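Local coordinates for QdtA (Thermoanaerobacterium thermosaccharolyticum, PDB 4ZU5), which is a small protein of the WxcM-like family, built on the cupin beta-barrel fold, that binds thymidine, at residues V59-R70 with E98-L109. Numbering follows the deposited sequence.
Sequences VLICLNGSVKIR and EMFDFTEGCVLL
Two neighbouring bends of a cupin beta-barrel pair here, each carrying the chain from one sheet of the barrel to the other. The Arg70 guanidinium lies flat on one face of the Phe100 ring, almost parallel to it, with centres 4.3 Å apart. Lys68 CB sits over the opposite face, 3.8 Å from the Phe100 ring centroid, which leaves the ring sandwiched. A bend at chi3 (-56°) turns the Arg70 guanidinium onto the ring. There its NH1 also forms a salt bridge with Glu98 OE1 at 2.9 Å, and Trp96 holds the other oxygen of that carboxylate. Lys68 runs on past the ring, and its NZ meets the anti lone pair of Asp101 OD2 at 2.8 Å. A water accepts from Lys68 NZ and donates to Asp101 O.

The backbones pair antiparallel in both sheets. In one, 67-70 runs against 98-100. In the other, Ile61 and Leu109 form a hydrogen-bonded pair and Cys62 and Leu108 a non-hydrogen-bonded one. Between these ladders lie Gly65 and a type II turn from Thr103 to Cys106. Thr103 bridges the crossing, since its N donates to Ser66 O and its OG1 accepts from Ser66 N at 3.1 Å. Asn64 ND2 reaches Gly105 O at 2.9 Å, from above the carbonyl plane.

The other side of the bend faces the barrel interior. Val67 CG2, anti to its own backbone nitrogen, stands over the centre of the Phe102 ring, 3.5 Å from the centroid. Cys62 SG and Cys106 SG touch at 3.8 Å. Ile69 CD1 lies alongside Met99 CG. On the outer face of the Ile61-Leu109 ladder, Ile61 and Leu63 pack on Leu109, and both also touch Tyr38 of the second subunit.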
loop_
_atom_site.group_PDB
_atom_site.type_symbol
_atom_site.label_atom_id
_atom_site.label_comp_id
_atom_site.label_asym_id
_atom_site.label_seq_id
_atom_site.Cartn_x
_atom_site.Cartn_y
_atom_site.Cartn_z
ATOM N N VAL A 59 -0.994 -6.268 -8.395
ATOM C CA VAL A 59 -0.480 -5.030 -8.933
ATOM C C VAL A 59 0.688 -4.613 -8.076
ATOM O O VAL A 59 0.561 -4.478 -6.884
ATOM C CB VAL A 59 -1.571 -3.964 -8.945
ATOM C CG1 VAL A 59 -1.051 -2.584 -9.291
ATOM C CG2 VAL A 59 -2.649 -4.352 -9.967
ATOM N N LEU A 60 1.802 -4.333 -8.720
ATOM C CA LEU A 60 3.000 -3.877 -8.030
ATOM C C LEU A 60 3.172 -2.379 -8.231
ATOM O O LEU A 60 2.999 -1.855 -9.344
ATOM C CB LEU A 60 4.243 -4.599 -8.581
ATOM C CG LEU A 60 4.572 -6.016 -8.105
ATOM C CD1 LEU A 60 3.393 -6.978 -8.250
ATOM C CD2 LEU A 60 5.770 -6.611 -8.830
ATOM N N ILE A 61 3.583 -1.676 -7.192
ATOM C CA ILE A 61 3.778 -0.213 -7.287
ATOM C C ILE A 61 4.981 0.205 -6.466
ATOM O O ILE A 61 5.114 -0.189 -5.303
ATOM C CB ILE A 61 2.546 0.582 -6.729
ATOM C CG1 ILE A 61 1.241 -0.035 -7.213
ATOM C CG2 ILE A 61 2.612 2.071 -7.074
ATOM C CD1 ILE A 61 0.112 0.081 -6.219
ATOM N N CYS A 62 5.844 1.018 -7.062
ATOM C CA CYS A 62 7.042 1.496 -6.359
ATOM C C CYS A 62 6.787 2.890 -5.843
ATOM O O CYS A 62 6.522 3.804 -6.638
ATOM C CB CYS A 62 8.226 1.468 -7.300
ATOM S SG CYS A 62 9.638 2.227 -6.462
ATOM N N LEU A 63 6.637 3.018 -4.515
ATOM C CA LEU A 63 6.095 4.211 -3.873
ATOM C C LEU A 63 7.214 5.224 -3.593
ATOM O O LEU A 63 6.947 6.381 -3.343
ATOM C CB LEU A 63 5.378 3.856 -2.550
ATOM C CG LEU A 63 4.163 2.933 -2.756
ATOM C CD1 LEU A 63 3.340 2.844 -1.480
ATOM C CD2 LEU A 63 3.276 3.422 -3.873
ATOM N N ASN A 64 8.454 4.760 -3.678
ATOM C CA ASN A 64 9.608 5.621 -3.444
ATOM C C ASN A 64 10.827 4.922 -4.051
ATOM O O ASN A 64 10.948 3.682 -4.026
ATOM C CB ASN A 64 9.872 5.812 -1.962
ATOM C CG ASN A 64 10.898 6.899 -1.715
ATOM O OD1 ASN A 64 10.786 8.038 -2.204
ATOM N ND2 ASN A 64 11.921 6.534 -0.981
ATOM N N GLY A 65 11.677 5.725 -4.675
ATOM C CA GLY A 65 12.855 5.193 -5.351
ATOM C C GLY A 65 12.498 4.471 -6.636
ATOM O O GLY A 65 11.587 4.880 -7.354
ATOM N N SER A 66 13.264 3.424 -6.910
ATOM C CA SER A 66 13.133 2.646 -8.116
ATOM C C SER A 66 13.528 1.201 -7.887
ATOM O O SER A 66 14.315 0.877 -6.977
ATOM C CB SER A 66 14.018 3.307 -9.190
ATOM O OG SER A 66 14.798 2.296 -9.784
ATOM N N VAL A 67 12.932 0.298 -8.687
ATOM C CA VAL A 67 13.147 -1.122 -8.618
ATOM C C VAL A 67 12.808 -1.685 -10.004
ATOM O O VAL A 67 11.934 -1.170 -10.710
ATOM C CB VAL A 67 12.294 -1.842 -7.541
ATOM C CG1 VAL A 67 10.799 -1.584 -7.775
ATOM C CG2 VAL A 67 12.563 -3.333 -7.496
ATOM N N LYS A 68 13.520 -2.734 -10.359
ATOM C CA LYS A 68 13.371 -3.397 -11.641
ATOM C C LYS A 68 12.703 -4.742 -11.489
ATOM O O LYS A 68 13.058 -5.589 -10.634
ATOM C CB LYS A 68 14.769 -3.521 -12.304
ATOM C CG LYS A 68 15.282 -2.220 -12.911
ATOM C CD LYS A 68 16.664 -2.411 -13.521
ATOM C CE LYS A 68 17.311 -1.085 -13.839
ATOM N NZ LYS A 68 17.820 -0.488 -12.585
ATOM N N ILE A 69 11.694 -4.968 -12.338
ATOM C CA ILE A 69 10.945 -6.190 -12.279
ATOM C C ILE A 69 11.253 -6.957 -13.545
ATOM O O ILE A 69 10.999 -6.460 -14.649
ATOM C CB ILE A 69 9.410 -5.987 -12.286
ATOM C CG1 ILE A 69 8.957 -4.911 -11.322
ATOM C CG2 ILE A 69 8.730 -7.316 -12.048
ATOM C CD1 ILE A 69 9.510 -5.039 -9.926
ATOM N N ARG A 70 11.818 -8.139 -13.372
ATOM C CA ARG A 70 12.061 -9.040 -14.507
ATOM C C ARG A 70 10.861 -9.961 -14.616
ATOM O O ARG A 70 10.586 -10.730 -13.712
ATOM C CB ARG A 70 13.355 -9.841 -14.298
ATOM C CG ARG A 70 13.606 -10.990 -15.273
ATOM C CD ARG A 70 14.937 -11.742 -15.007
ATOM N NE ARG A 70 16.103 -10.858 -15.022
ATOM C CZ ARG A 70 16.803 -10.487 -13.954
ATOM N NH1 ARG A 70 16.506 -10.907 -12.736
ATOM N NH2 ARG A 70 17.783 -9.631 -14.097
ATOM N N GLU A 98 10.978 -11.773 -10.969
ATOM C CA GLU A 98 12.094 -11.444 -10.061
ATOM C C GLU A 98 12.221 -9.931 -9.966
ATOM O O GLU A 98 11.862 -9.180 -10.878
ATOM C CB GLU A 98 13.378 -12.066 -10.633
ATOM C CG GLU A 98 13.296 -13.574 -10.780
ATOM C CD GLU A 98 14.338 -14.163 -11.704
ATOM O OE1 GLU A 98 15.238 -13.403 -12.084
ATOM O OE2 GLU A 98 14.219 -15.359 -12.016
ATOM N N MET A 99 12.716 -9.449 -8.836
ATOM C CA MET A 99 12.842 -8.039 -8.624
ATOM C C MET A 99 14.262 -7.707 -8.165
ATOM O O MET A 99 14.831 -8.440 -7.367
ATOM C CB MET A 99 11.866 -7.602 -7.531
ATOM C CG MET A 99 10.389 -7.837 -7.832
ATOM S SD MET A 99 9.799 -9.399 -7.230
ATOM C CE MET A 99 9.335 -8.873 -5.584
ATOM N N PHE A 100 14.801 -6.608 -8.650
ATOM C CA PHE A 100 16.224 -6.303 -8.424
ATOM C C PHE A 100 16.544 -4.831 -8.617
ATOM O O PHE A 100 15.686 -4.043 -9.040
ATOM C CB PHE A 100 17.077 -7.242 -9.302
ATOM C CG PHE A 100 17.014 -6.914 -10.768
ATOM C CD1 PHE A 100 17.965 -6.086 -11.351
ATOM C CD2 PHE A 100 15.993 -7.402 -11.552
ATOM C CE1 PHE A 100 17.927 -5.768 -12.701
ATOM C CE2 PHE A 100 15.939 -7.088 -12.901
ATOM C CZ PHE A 100 16.879 -6.242 -13.466
ATOM N N ASP A 101 17.773 -4.421 -8.286
ATOM C CA ASP A 101 18.126 -3.018 -8.306
ATOM C C ASP A 101 17.178 -2.148 -7.496
ATOM O O ASP A 101 16.740 -1.090 -7.953
ATOM C CB ASP A 101 18.167 -2.459 -9.726
ATOM C CG ASP A 101 19.454 -2.877 -10.510
ATOM O OD1 ASP A 101 20.270 -3.685 -10.039
ATOM O OD2 ASP A 101 19.536 -2.464 -11.672
ATOM N N PHE A 102 16.840 -2.614 -6.300
ATOM C CA PHE A 102 16.135 -1.757 -5.379
ATOM C C PHE A 102 17.068 -0.612 -4.981
ATOM O O PHE A 102 18.155 -0.877 -4.484
ATOM C CB PHE A 102 15.792 -2.570 -4.135
ATOM C CG PHE A 102 14.695 -3.560 -4.308
ATOM C CD1 PHE A 102 14.932 -4.818 -4.823
ATOM C CD2 PHE A 102 13.403 -3.267 -3.835
ATOM C CE1 PHE A 102 13.913 -5.769 -4.900
ATOM C CE2 PHE A 102 12.377 -4.194 -3.933
ATOM C CZ PHE A 102 12.631 -5.460 -4.455
ATOM N N THR A 103 16.670 0.630 -5.213
ATOM C CA THR A 103 17.424 1.763 -4.710
ATOM C C THR A 103 17.299 1.964 -3.200
ATOM O O THR A 103 16.485 1.315 -2.518
ATOM C CB THR A 103 17.051 3.056 -5.431
ATOM O OG1 THR A 103 15.720 3.463 -5.097
ATOM C CG2 THR A 103 17.181 2.892 -6.923
ATOM N N GLU A 104 18.165 2.821 -2.664
ATOM C CA GLU A 104 18.187 3.110 -1.228
ATOM C C GLU A 104 16.898 3.855 -0.944
ATOM O O GLU A 104 16.559 4.775 -1.676
ATOM C CB GLU A 104 19.398 3.992 -0.862
ATOM C CG GLU A 104 19.415 4.586 0.550
ATOM C CD GLU A 104 19.649 3.542 1.626
ATOM O OE1 GLU A 104 20.082 2.408 1.355
ATOM O OE2 GLU A 104 19.425 3.865 2.796
ATOM N N GLY A 105 16.143 3.400 0.055
ATOM C CA GLY A 105 14.846 4.011 0.387
ATOM C C GLY A 105 13.677 3.422 -0.416
ATOM O O GLY A 105 12.543 3.828 -0.230
ATOM N N CYS A 106 13.925 2.453 -1.297
ATOM C CA CYS A 106 12.840 1.930 -2.152
ATOM C C CYS A 106 11.736 1.285 -1.323
ATOM O O CYS A 106 11.998 0.580 -0.351
ATOM C CB CYS A 106 13.374 0.880 -3.099
ATOM S SG CYS A 106 12.184 0.285 -4.338
ATOM N N VAL A 107 10.511 1.426 -1.802
ATOM C CA VAL A 107 9.353 0.806 -1.181
ATOM C C VAL A 107 8.519 0.228 -2.315
ATOM O O VAL A 107 8.099 0.993 -3.186
ATOM C CB VAL A 107 8.440 1.849 -0.534
ATOM C CG1 VAL A 107 7.160 1.199 -0.104
ATOM C CG2 VAL A 107 9.105 2.564 0.631
ATOM N N LEU A 108 8.350 -1.073 -2.315
ATOM C CA LEU A 108 7.520 -1.769 -3.325
ATOM C C LEU A 108 6.240 -2.250 -2.606
ATOM O O LEU A 108 6.339 -3.039 -1.656
ATOM C CB LEU A 108 8.289 -2.983 -3.788
ATOM C CG LEU A 108 7.625 -3.820 -4.900
ATOM C CD1 LEU A 108 7.130 -2.947 -6.041
ATOM C CD2 LEU A 108 8.474 -4.977 -5.418
ATOM N N LEU A 109 5.077 -1.820 -3.098
ATOM C CA LEU A 109 3.787 -2.206 -2.563
ATOM C C LEU A 109 3.153 -3.196 -3.530
ATOM O O LEU A 109 3.216 -3.001 -4.742
ATOM C CB LEU A 109 2.892 -0.981 -2.478
ATOM C CG LEU A 109 1.447 -1.248 -2.100
ATOM C CD1 LEU A 109 1.444 -1.712 -0.643
ATOM C CD2 LEU A 109 0.645 0.034 -2.235
HETATM O O HOH W 1 16.311 0.388 -10.009
#